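Long-range contacts in initiator protein NS1 (Murine minute virus, PDB 4R94), which nicks the viral replication origin with its N-terminal endonuclease domain, the part described here, and unwinds DNA with an ATP-driven helicase during parvoviral genome replication: residues F26-K31 / V183-Y188; Q141-R146 / T193-T198; L11-W16 / H246-L251. All blocks are in the same frame, centred on the assembly; numbering follows the deposited sequence.

Interaction 1. Residues F26-K31 / V183-Y188; sequences FSFVFK and VTLLTY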
loop_
_atom_site.group_PDB
_atom_site.type_symbol
_atom_site.label_atom_id
_atom_site.label_comp_id
_atom_site.label_asym_id
_atom_site.label_seq_id
_atom_site.Cartn_x
_atom_site.Cartn_y
_atom_site.Cartn_z
ATOM N N PHE A 26 13.050 -1.571 -1.481
ATOM C CA PHE A 26 12.535 -1.981 -0.184
ATOM C C PHE A 26 11.140 -2.583 -0.328
ATOM O O PHE A 26 10.391 -2.244 -1.246
ATOM C CB PHE A 26 12.422 -0.803 0.785
ATOM C CG PHE A 26 13.727 -0.124 1.120
ATOM C CD1 PHE A 26 14.857 -0.851 1.450
ATOM C CD2 PHE A 26 13.790 1.260 1.152
ATOM C CE1 PHE A 26 16.047 -0.194 1.782
ATOM C CE2 PHE A 26 14.969 1.913 1.475
ATOM C CZ PHE A 26 16.101 1.177 1.784
ATOM N N SER A 27 10.780 -3.438 0.618
ATOM C CA SER A 27 9.433 -3.970 0.708
ATOM C C SER A 27 8.849 -3.593 2.056
ATOM O O SER A 27 9.403 -3.946 3.103
ATOM C CB SER A 27 9.448 -5.493 0.528
ATOM O OG SER A 27 8.190 -6.063 0.883
ATOM N N PHE A 28 7.765 -2.818 2.030
ATOM C CA PHE A 28 7.045 -2.431 3.245
ATOM C C PHE A 28 5.617 -2.963 3.246
ATOM O O PHE A 28 5.033 -3.210 2.193
ATOM C CB PHE A 28 6.953 -0.900 3.388
ATOM C CG PHE A 28 8.276 -0.204 3.469
ATOM C CD1 PHE A 28 8.987 -0.172 4.659
ATOM C CD2 PHE A 28 8.794 0.452 2.359
ATOM C CE1 PHE A 28 10.187 0.485 4.745
ATOM C CE2 PHE A 28 10.014 1.120 2.438
ATOM C CZ PHE A 28 10.717 1.110 3.631
ATOM N N VAL A 29 5.045 -3.129 4.431
ATOM C CA VAL A 29 3.606 -3.320 4.554
ATOM C C VAL A 29 3.050 -2.272 5.509
ATOM O O VAL A 29 3.563 -2.080 6.618
ATOM C CB VAL A 29 3.240 -4.735 5.052
ATOM C CG1 VAL A 29 1.750 -4.859 5.239
ATOM C CG2 VAL A 29 3.716 -5.773 4.049
ATOM N N PHE A 30 2.028 -1.562 5.040
ATOM C CA PHE A 30 1.279 -0.612 5.855
ATOM C C PHE A 30 0.058 -1.346 6.358
ATOM O O PHE A 30 -0.656 -1.993 5.579
ATOM C CB PHE A 30 0.872 0.620 5.042
ATOM C CG PHE A 30 2.009 1.582 4.745
ATOM C CD1 PHE A 30 3.010 1.252 3.836
ATOM C CD2 PHE A 30 2.030 2.838 5.340
ATOM C CE1 PHE A 30 4.035 2.152 3.551
ATOM C CE2 PHE A 30 3.041 3.745 5.058
ATOM C CZ PHE A 30 4.045 3.410 4.168
ATOM N N LYS A 31 -0.191 -1.268 7.657
ATOM C CA LYS A 31 -1.368 -1.960 8.185
ATOM C C LYS A 31 -1.973 -1.215 9.346
ATOM O O LYS A 31 -1.515 -0.141 9.718
ATOM C CB LYS A 31 -1.000 -3.382 8.612
ATOM C CG LYS A 31 -0.035 -3.425 9.760
ATOM C CD LYS A 31 0.468 -4.854 9.967
ATOM C CE LYS A 31 1.612 -4.898 10.951
ATOM N NZ LYS A 31 2.221 -6.271 10.984
ATOM N N VAL A 183 3.884 -0.034 10.353
ATOM C CA VAL A 183 4.580 -0.192 9.083
ATOM C C VAL A 183 5.686 -1.203 9.292
ATOM O O VAL A 183 6.541 -0.991 10.153
ATOM C CB VAL A 183 5.207 1.105 8.558
ATOM C CG1 VAL A 183 5.914 0.829 7.248
ATOM C CG2 VAL A 183 4.134 2.202 8.370
ATOM N N THR A 184 5.673 -2.295 8.527
ATOM C CA THR A 184 6.733 -3.298 8.640
ATOM C C THR A 184 7.685 -3.212 7.445
ATOM O O THR A 184 7.308 -2.741 6.372
ATOM C CB THR A 184 6.168 -4.726 8.740
ATOM O OG1 THR A 184 5.463 -5.072 7.542
ATOM C CG2 THR A 184 5.240 -4.867 9.929
ATOM N N LEU A 185 8.911 -3.693 7.651
ATOM C CA LEU A 185 9.950 -3.742 6.627
ATOM C C LEU A 185 10.414 -5.188 6.457
ATOM O O LEU A 185 10.680 -5.866 7.448
ATOM C CB LEU A 185 11.123 -2.846 7.030
ATOM C CG LEU A 185 12.432 -3.015 6.260
ATOM C CD1 LEU A 185 12.333 -2.409 4.868
ATOM C CD2 LEU A 185 13.572 -2.406 7.080
ATOM N N LEU A 186 10.503 -5.653 5.220
ATOM C CA LEU A 186 10.966 -7.020 4.960
ATOM C C LEU A 186 12.428 -7.164 5.362
ATOM O O LEU A 186 13.272 -6.366 4.954
ATOM C CB LEU A 186 10.804 -7.391 3.487
ATOM C CG LEU A 186 11.167 -8.857 3.202
ATOM C CD1 LEU A 186 10.122 -9.771 3.823
ATOM C CD2 LEU A 186 11.288 -9.106 1.704
ATOM N N THR A 187 12.715 -8.198 6.149
ATOM C CA THR A 187 14.089 -8.490 6.550
ATOM C C THR A 187 14.365 -9.951 6.254
ATOM O O THR A 187 13.445 -10.711 5.995
ATOM C CB THR A 187 14.339 -8.229 8.048
ATOM O OG1 THR A 187 13.395 -8.975 8.832
ATOM C CG2 THR A 187 14.210 -6.747 8.373
ATOM N N TYR A 188 15.630 -10.339 6.285
ATOM C CA TYR A 188 15.926 -11.760 6.272
ATOM C C TYR A 188 15.446 -12.418 7.570
ATOM O O TYR A 188 15.444 -11.785 8.633
ATOM C CB TYR A 188 17.423 -11.991 6.074
ATOM C CG TYR A 188 17.901 -11.522 4.730
ATOM C CD1 TYR A 188 18.306 -10.200 4.539
ATOM C CD2 TYR A 188 17.919 -12.383 3.641
ATOM C CE1 TYR A 188 18.731 -9.759 3.307
ATOM C CE2 TYR A 188 18.339 -11.949 2.404
ATOM C CZ TYR A 188 18.754 -10.644 2.248
ATOM O OH TYR A 188 19.172 -10.216 1.020
HETATM O O HOH W 1 12.838 -4.522 2.389
#
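Val183 and Phe30 form a non-hydrogen-bonded pair where the short strand 183-185 runs antiparallel to strand 24-31. From its CB, 4.1 Å from Val29 O, the valine sends both methyls over one face of the Phe30 ring. CG2 comes closest, 3.7 Å from Phe30 CD2, in a CH-pi contact 26° off the ring normal. CG1, placed opposite the backbone N (chi1 179°), sits above the ring centre and also comes within 4.1 Å of Phe28 CD1. Val183 thus touches both phenylalanines on the same face of the sheet. Further along, Leu185 CD1 approaches Phe28 CE1 at 3.6 Å, obliquely to that ring. Helices 142-160 and 81-104 pack on this face, with Trp145 and Leu149 against Phe28, Trp153 meeting Phe30 edge to face, and Val94 and Cys97 touching Phe30.

The other face is more polar. Val29 and Thr184 stand side by side, with Thr184 OG1 3.4 Å from Val29 CB, and their backbones exchange two hydrogen bonds, Val29 N to Thr184 O (3.0 Å) and Thr184 N to Val29 O (2.9 Å). Leu186 N continues the pairing to Ser27 O past the end of the strand, and a water joins Ser27 N to Leu186 O. The chemistry is therefore two-sided: aromatic and aliphatic groups bury one face of the central sheet under helices, while backbone bonds fix the strand whose Val29 packs against the metal ligand His129.

Interaction 2. Residues Q141-R146 / T193-T198; sequences QGKWWR and TKKDYT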
loop_
_atom_site.group_PDB
_atom_site.type_symbol
_atom_site.label_atom_id
_atom_site.label_comp_id
_atom_site.label_asym_id
_atom_site.label_seq_id
_atom_site.Cartn_x
_atom_site.Cartn_y
_atom_site.Cartn_z
ATOM N N GLN A 141 19.661 2.058 4.486
ATOM C CA GLN A 141 18.693 3.096 4.841
ATOM C C GLN A 141 17.313 2.520 5.166
ATOM O O GLN A 141 16.397 3.266 5.548
ATOM C CB GLN A 141 18.560 4.109 3.707
ATOM C CG GLN A 141 19.848 4.818 3.323
ATOM C CD GLN A 141 19.662 5.734 2.126
ATOM O OE1 GLN A 141 19.046 5.354 1.125
ATOM N NE2 GLN A 141 20.183 6.952 2.226
ATOM N N GLY A 142 17.158 1.211 5.007
ATOM C CA GLY A 142 15.864 0.567 5.193
ATOM C C GLY A 142 15.228 0.787 6.550
ATOM O O GLY A 142 14.043 1.136 6.642
ATOM N N LYS A 143 16.005 0.585 7.609
ATOM C CA LYS A 143 15.506 0.775 8.974
ATOM C C LYS A 143 15.020 2.198 9.226
ATOM O O LYS A 143 13.970 2.393 9.835
ATOM C CB LYS A 143 16.589 0.428 9.991
ATOM C CG LYS A 143 16.858 -1.066 10.113
ATOM C CD LYS A 143 18.254 -1.309 10.663
ATOM C CE LYS A 143 18.342 -2.647 11.367
ATOM N NZ LYS A 143 17.572 -2.624 12.644
ATOM N N TRP A 144 15.799 3.176 8.771
ATOM C CA TRP A 144 15.412 4.577 8.869
ATOM C C TRP A 144 14.112 4.839 8.114
ATOM O O TRP A 144 13.229 5.541 8.618
ATOM C CB TRP A 144 16.524 5.481 8.327
ATOM C CG TRP A 144 16.231 6.953 8.411
ATOM C CD1 TRP A 144 16.562 7.798 9.433
ATOM C CD2 TRP A 144 15.572 7.760 7.424
ATOM N NE1 TRP A 144 16.148 9.077 9.145
ATOM C CE2 TRP A 144 15.540 9.082 7.917
ATOM C CE3 TRP A 144 15.005 7.492 6.175
ATOM C CZ2 TRP A 144 14.960 10.128 7.204
ATOM C CZ3 TRP A 144 14.437 8.533 5.466
ATOM C CH2 TRP A 144 14.416 9.835 5.982
ATOM N N TRP A 145 13.997 4.265 6.919
ATOM C CA TRP A 145 12.799 4.462 6.107
ATOM C C TRP A 145 11.584 3.895 6.830
ATOM O O TRP A 145 10.540 4.554 6.900
ATOM C CB TRP A 145 12.959 3.814 4.718
ATOM C CG TRP A 145 13.346 4.815 3.657
ATOM C CD1 TRP A 145 14.611 5.222 3.337
ATOM C CD2 TRP A 145 12.458 5.543 2.801
ATOM N NE1 TRP A 145 14.563 6.154 2.323
ATOM C CE2 TRP A 145 13.252 6.368 1.978
ATOM C CE3 TRP A 145 11.062 5.571 2.644
ATOM C CZ2 TRP A 145 12.700 7.224 1.020
ATOM C CZ3 TRP A 145 10.516 6.411 1.686
ATOM C CH2 TRP A 145 11.335 7.229 0.885
ATOM N N ARG A 146 11.708 2.687 7.384
ATOM C CA ARG A 146 10.575 2.098 8.103
ATOM C C ARG A 146 10.158 2.966 9.281
ATOM O O ARG A 146 8.967 3.179 9.516
ATOM C CB ARG A 146 10.888 0.688 8.604
ATOM C CG ARG A 146 9.641 -0.064 9.116
ATOM C CD ARG A 146 9.944 -0.952 10.334
ATOM N NE ARG A 146 10.300 -0.143 11.497
ATOM C CZ ARG A 146 9.423 0.506 12.262
ATOM N NH1 ARG A 146 8.127 0.442 11.988
ATOM N NH2 ARG A 146 9.839 1.229 13.303
ATOM N N THR A 193 16.553 -12.172 19.395
ATOM C CA THR A 193 17.580 -11.368 20.048
ATOM C C THR A 193 18.722 -10.987 19.106
ATOM O O THR A 193 19.596 -10.198 19.473
ATOM C CB THR A 193 18.173 -12.103 21.270
ATOM O OG1 THR A 193 18.832 -13.302 20.839
ATOM C CG2 THR A 193 17.076 -12.459 22.264
ATOM N N LYS A 194 18.713 -11.539 17.895
ATOM C CA LYS A 194 19.803 -11.296 16.953
ATOM C C LYS A 194 19.506 -10.132 16.016
ATOM O O LYS A 194 18.403 -9.583 16.004
ATOM C CB LYS A 194 20.100 -12.550 16.126
ATOM C CG LYS A 194 20.227 -13.824 16.939
ATOM C CD LYS A 194 21.213 -13.681 18.086
ATOM C CE LYS A 194 22.624 -14.061 17.670
ATOM N NZ LYS A 194 23.531 -14.118 18.851
ATOM N N LYS A 195 20.508 -9.769 15.226
ATOM C CA LYS A 195 20.393 -8.664 14.288
ATOM C C LYS A 195 19.429 -8.991 13.144
ATOM O O LYS A 195 19.284 -10.148 12.742
ATOM C CB LYS A 195 21.778 -8.301 13.741
ATOM C CG LYS A 195 21.790 -7.087 12.822
ATOM C CD LYS A 195 23.174 -6.460 12.724
ATOM C CE LYS A 195 23.202 -5.327 11.698
ATOM N NZ LYS A 195 22.225 -4.239 12.000
ATOM N N ASP A 196 18.744 -7.969 12.642
ATOM C CA ASP A 196 17.938 -8.133 11.443
ATOM C C ASP A 196 18.559 -7.316 10.316
ATOM O O ASP A 196 19.034 -6.200 10.530
ATOM C CB ASP A 196 16.491 -7.711 11.694
ATOM C CG ASP A 196 16.394 -6.320 12.261
ATOM O OD1 ASP A 196 16.482 -6.175 13.499
ATOM O OD2 ASP A 196 16.249 -5.370 11.466
ATOM N N TYR A 197 18.586 -7.894 9.123
ATOM C CA TYR A 197 19.128 -7.222 7.955
ATOM C C TYR A 197 18.007 -6.941 6.981
ATOM O O TYR A 197 17.197 -7.815 6.708
ATOM C CB TYR A 197 20.189 -8.080 7.267
ATOM C CG TYR A 197 21.447 -8.290 8.073
ATOM C CD1 TYR A 197 22.434 -7.315 8.111
ATOM C CD2 TYR A 197 21.659 -9.475 8.773
ATOM C CE1 TYR A 197 23.594 -7.507 8.828
ATOM C CE2 TYR A 197 22.819 -9.676 9.503
ATOM C CZ TYR A 197 23.783 -8.691 9.523
ATOM O OH TYR A 197 24.947 -8.875 10.240
ATOM N N THR A 198 17.958 -5.719 6.474
ATOM C CA THR A 198 16.973 -5.351 5.465
ATOM C C THR A 198 17.095 -6.252 4.248
ATOM O O THR A 198 18.212 -6.482 3.764
ATOM C CB THR A 198 17.156 -3.901 5.053
ATOM O OG1 THR A 198 16.935 -3.077 6.204
ATOM C CG2 THR A 198 16.181 -3.521 3.930
HETATM O O HOH W 2 18.523 -1.011 6.857
#
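A hydrogen bond of 2.7 Å joins Thr198 OG1 to a water molecule, and the same water accepts a hydrogen bond from Lys143 N (3.1 Å). This N-H belongs to the first turn of helix 142-160, so the water links the start of the helix to the loop that precedes strand 201-202. Gly142 CA lies 3.9 Å from Thr198 OG1, so backbone meets the threonine directly.

Farther out, the Lys143 side chain reaches across to Asp196, bending at its last torsion (chi4 -70°). NZ forms a salt bridge with Asp196 OD2 whose hydrogen bond is weak (3.3 Å), and Lys143 CE lies almost as near Asp196 OD2, at 3.4 Å. The Asp196 side chain also touches Thr187 and His190. Lys195 NZ is 5.0 Å from Lys143 NZ, so Asp196 probably offsets some of the positive charge gathered here. Residues 193-195 fall within the region that binds the replication origin, and Thr193 and Lys194 are poorly ordered. The limb that follows them is joined to a helix N-terminus by a water bridge and a surface ion pair, an arrangement consistent with a tethered DNA-binding loop in an HUH-type nickase domain, whose His127 and His129 lie on the central antiparallel sheet.

Interaction 3. Residues L11-W16 / H246-L251; sequences LGATNW and HLVSKL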
loop_
_atom_site.group_PDB
_atom_site.type_symbol
_atom_site.label_atom_id
_atom_site.label_comp_id
_atom_site.label_asym_id
_atom_site.label_seq_id
_atom_site.Cartn_x
_atom_site.Cartn_y
_atom_site.Cartn_z
ATOM N N LEU A 11 0.890 -4.519 -23.150
ATOM C CA LEU A 11 2.260 -4.501 -23.652
ATOM C C LEU A 11 3.104 -3.465 -22.916
ATOM O O LEU A 11 4.238 -3.744 -22.521
ATOM C CB LEU A 11 2.282 -4.214 -25.158
ATOM C CG LEU A 11 1.737 -5.300 -26.081
ATOM C CD1 LEU A 11 1.732 -4.800 -27.512
ATOM C CD2 LEU A 11 2.577 -6.548 -25.961
ATOM N N GLY A 12 2.541 -2.276 -22.713
ATOM C CA GLY A 12 3.250 -1.196 -22.052
ATOM C C GLY A 12 3.625 -1.530 -20.621
ATOM O O GLY A 12 4.743 -1.250 -20.183
ATOM N N ALA A 13 2.684 -2.119 -19.887
ATOM C CA ALA A 13 2.943 -2.518 -18.509
ATOM C C ALA A 13 4.025 -3.602 -18.434
ATOM O O ALA A 13 4.943 -3.523 -17.610
ATOM C CB ALA A 13 1.656 -2.999 -17.847
ATOM N N THR A 14 3.919 -4.602 -19.304
ATOM C CA THR A 14 4.902 -5.686 -19.342
ATOM C C THR A 14 6.315 -5.142 -19.592
ATOM O O THR A 14 7.262 -5.477 -18.873
ATOM C CB THR A 14 4.550 -6.726 -20.426
ATOM O OG1 THR A 14 3.199 -7.177 -20.256
ATOM C CG2 THR A 14 5.499 -7.932 -20.333
ATOM N N ASN A 15 6.445 -4.281 -20.597
ATOM C CA ASN A 15 7.740 -3.690 -20.929
ATOM C C ASN A 15 8.317 -2.832 -19.810
ATOM O O ASN A 15 9.515 -2.886 -19.534
ATOM C CB ASN A 15 7.636 -2.859 -22.210
ATOM C CG ASN A 15 7.510 -3.720 -23.454
ATOM O OD1 ASN A 15 7.991 -4.861 -23.492
ATOM N ND2 ASN A 15 6.866 -3.179 -24.484
ATOM N N TRP A 16 7.466 -2.040 -19.166
ATOM C CA TRP A 16 7.895 -1.187 -18.067
ATOM C C TRP A 16 8.438 -2.015 -16.897
ATOM O O TRP A 16 9.472 -1.675 -16.307
ATOM C CB TRP A 16 6.718 -0.304 -17.624
ATOM C CG TRP A 16 7.009 0.763 -16.612
ATOM C CD1 TRP A 16 7.464 2.037 -16.857
ATOM C CD2 TRP A 16 6.788 0.684 -15.200
ATOM N NE1 TRP A 16 7.566 2.735 -15.679
ATOM C CE2 TRP A 16 7.157 1.929 -14.648
ATOM C CE3 TRP A 16 6.318 -0.320 -14.347
ATOM C CZ2 TRP A 16 7.073 2.193 -13.279
ATOM C CZ3 TRP A 16 6.242 -0.055 -12.994
ATOM C CH2 TRP A 16 6.620 1.186 -12.471
ATOM N N HIS A 246 -2.999 -10.941 -15.328
ATOM C CA HIS A 246 -2.482 -12.288 -15.579
ATOM C C HIS A 246 -1.830 -12.381 -16.956
ATOM O O HIS A 246 -0.820 -13.065 -17.120
ATOM C CB HIS A 246 -3.601 -13.319 -15.434
ATOM C CG HIS A 246 -4.165 -13.396 -14.051
ATOM N ND1 HIS A 246 -3.375 -13.346 -12.927
ATOM C CD2 HIS A 246 -5.444 -13.486 -13.612
ATOM C CE1 HIS A 246 -4.141 -13.421 -11.849
ATOM N NE2 HIS A 246 -5.397 -13.506 -12.240
ATOM N N LEU A 247 -2.385 -11.688 -17.950
ATOM C CA LEU A 247 -1.706 -11.596 -19.243
ATOM C C LEU A 247 -0.321 -10.946 -19.124
ATOM O O LEU A 247 0.633 -11.392 -19.756
ATOM C CB LEU A 247 -2.543 -10.814 -20.255
ATOM C CG LEU A 247 -3.771 -11.456 -20.890
ATOM C CD1 LEU A 247 -4.316 -10.518 -21.961
ATOM C CD2 LEU A 247 -3.426 -12.806 -21.483
ATOM N N VAL A 248 -0.201 -9.889 -18.325
ATOM C CA VAL A 248 1.112 -9.290 -18.091
ATOM C C VAL A 248 2.132 -10.293 -17.529
ATOM O O VAL A 248 3.270 -10.342 -17.984
ATOM C CB VAL A 248 1.008 -8.077 -17.132
ATOM C CG1 VAL A 248 2.406 -7.593 -16.743
ATOM C CG2 VAL A 248 0.226 -6.966 -17.806
ATOM N N SER A 249 1.725 -11.081 -16.540
ATOM C CA SER A 249 2.600 -12.106 -15.976
ATOM C C SER A 249 3.035 -13.082 -17.052
ATOM O O SER A 249 4.208 -13.439 -17.133
ATOM C CB SER A 249 1.905 -12.860 -14.846
ATOM O OG SER A 249 1.581 -11.970 -13.790
ATOM N N LYS A 250 2.081 -13.488 -17.881
ATOM C CA LYS A 250 2.336 -14.475 -18.937
ATOM C C LYS A 250 3.344 -13.939 -19.954
ATOM O O LYS A 250 4.295 -14.636 -20.334
ATOM C CB LYS A 250 1.019 -14.860 -19.621
ATOM C CG LYS A 250 1.162 -15.859 -20.765
ATOM C CD LYS A 250 -0.176 -16.045 -21.482
ATOM C CE LYS A 250 -0.055 -17.021 -22.641
ATOM N NZ LYS A 250 0.362 -18.371 -22.172
ATOM N N LEU A 251 3.155 -12.690 -20.373
ATOM C CA LEU A 251 4.058 -12.062 -21.332
ATOM C C LEU A 251 5.431 -11.774 -20.727
ATOM O O LEU A 251 6.447 -11.764 -21.420
ATOM C CB LEU A 251 3.450 -10.764 -21.870
ATOM C CG LEU A 251 2.252 -10.937 -22.805
ATOM C CD1 LEU A 251 1.671 -9.586 -23.209
ATOM C CD2 LEU A 251 2.662 -11.729 -24.033
#
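Thr14 carries the tightly packed part of the contact between helix 8-19 and helix 242-252, near the two ends of the modelled chain. Its side chain enters between Val248 and Leu251, residues one turn apart on the second helix, and its two branches do different work. Thr14 OG1 lies 3.6 Å from Val248 CG1 and is also close to Val248 CA, while the methyl Thr14 CG2 rests 3.8 Å from Leu251 CB. That division follows from chi1 of -53°, which sets CG2 opposite the backbone N and leaves OG1 beside it. The hydroxyl is nevertheless not stranded among carbons, because it hydrogen-bonds to Val10 O one turn earlier in its own helix. Beside it, Ala13 CB meets Val248 CG2 at 4.2 Å, a small residue on the buried side of the helix. Val248 also touches Val10 and Leu17 of helix 8-19 and Leu212 in a loop.

Toward solvent the interface thins. Leu11 is exposed, and its CB points away from the other helix, yet Leu11 CD2 turns back to within 4.2 Å of Leu251 CD1, where the two leucines cross at a slant. Leu251 is partly exposed as well, and also touches Tyr6 and Val10. The short helical segments pass with a crossing angle of -50°, and Thr14 and Val248 bring the backbones nearest each other. Contact across the pair is by van der Waals packing, and the one polar side-chain atom in it is satisfied within its own helix, consistent with two terminal helices held together here mainly by apolar contact.

In the fold
Interactions 1 and 2 are neighbours, their centres 10 Å apart, and they interlock along the chain. Arg146, on the helix of interaction 2, hydrogen-bonds through NH1 to Val183 O of interaction 1 (2.8 Å), and Tyr188 N probably hydrogen-bonds to Tyr197 O (3.0 Å). One helix and one returning loop thus connect the central sheet to the origin-binding region. On the sheet's other side, the Val29 side chain is about 6 Å from the bound magnesium ion, held by Glu119, His127 and His129. Interaction 3 lies apart, its centre 25 Å from that of interaction 1 and 33 Å from that of interaction 2; its Val248 side chain is about 12 Å from that of the nuclease residue Tyr210.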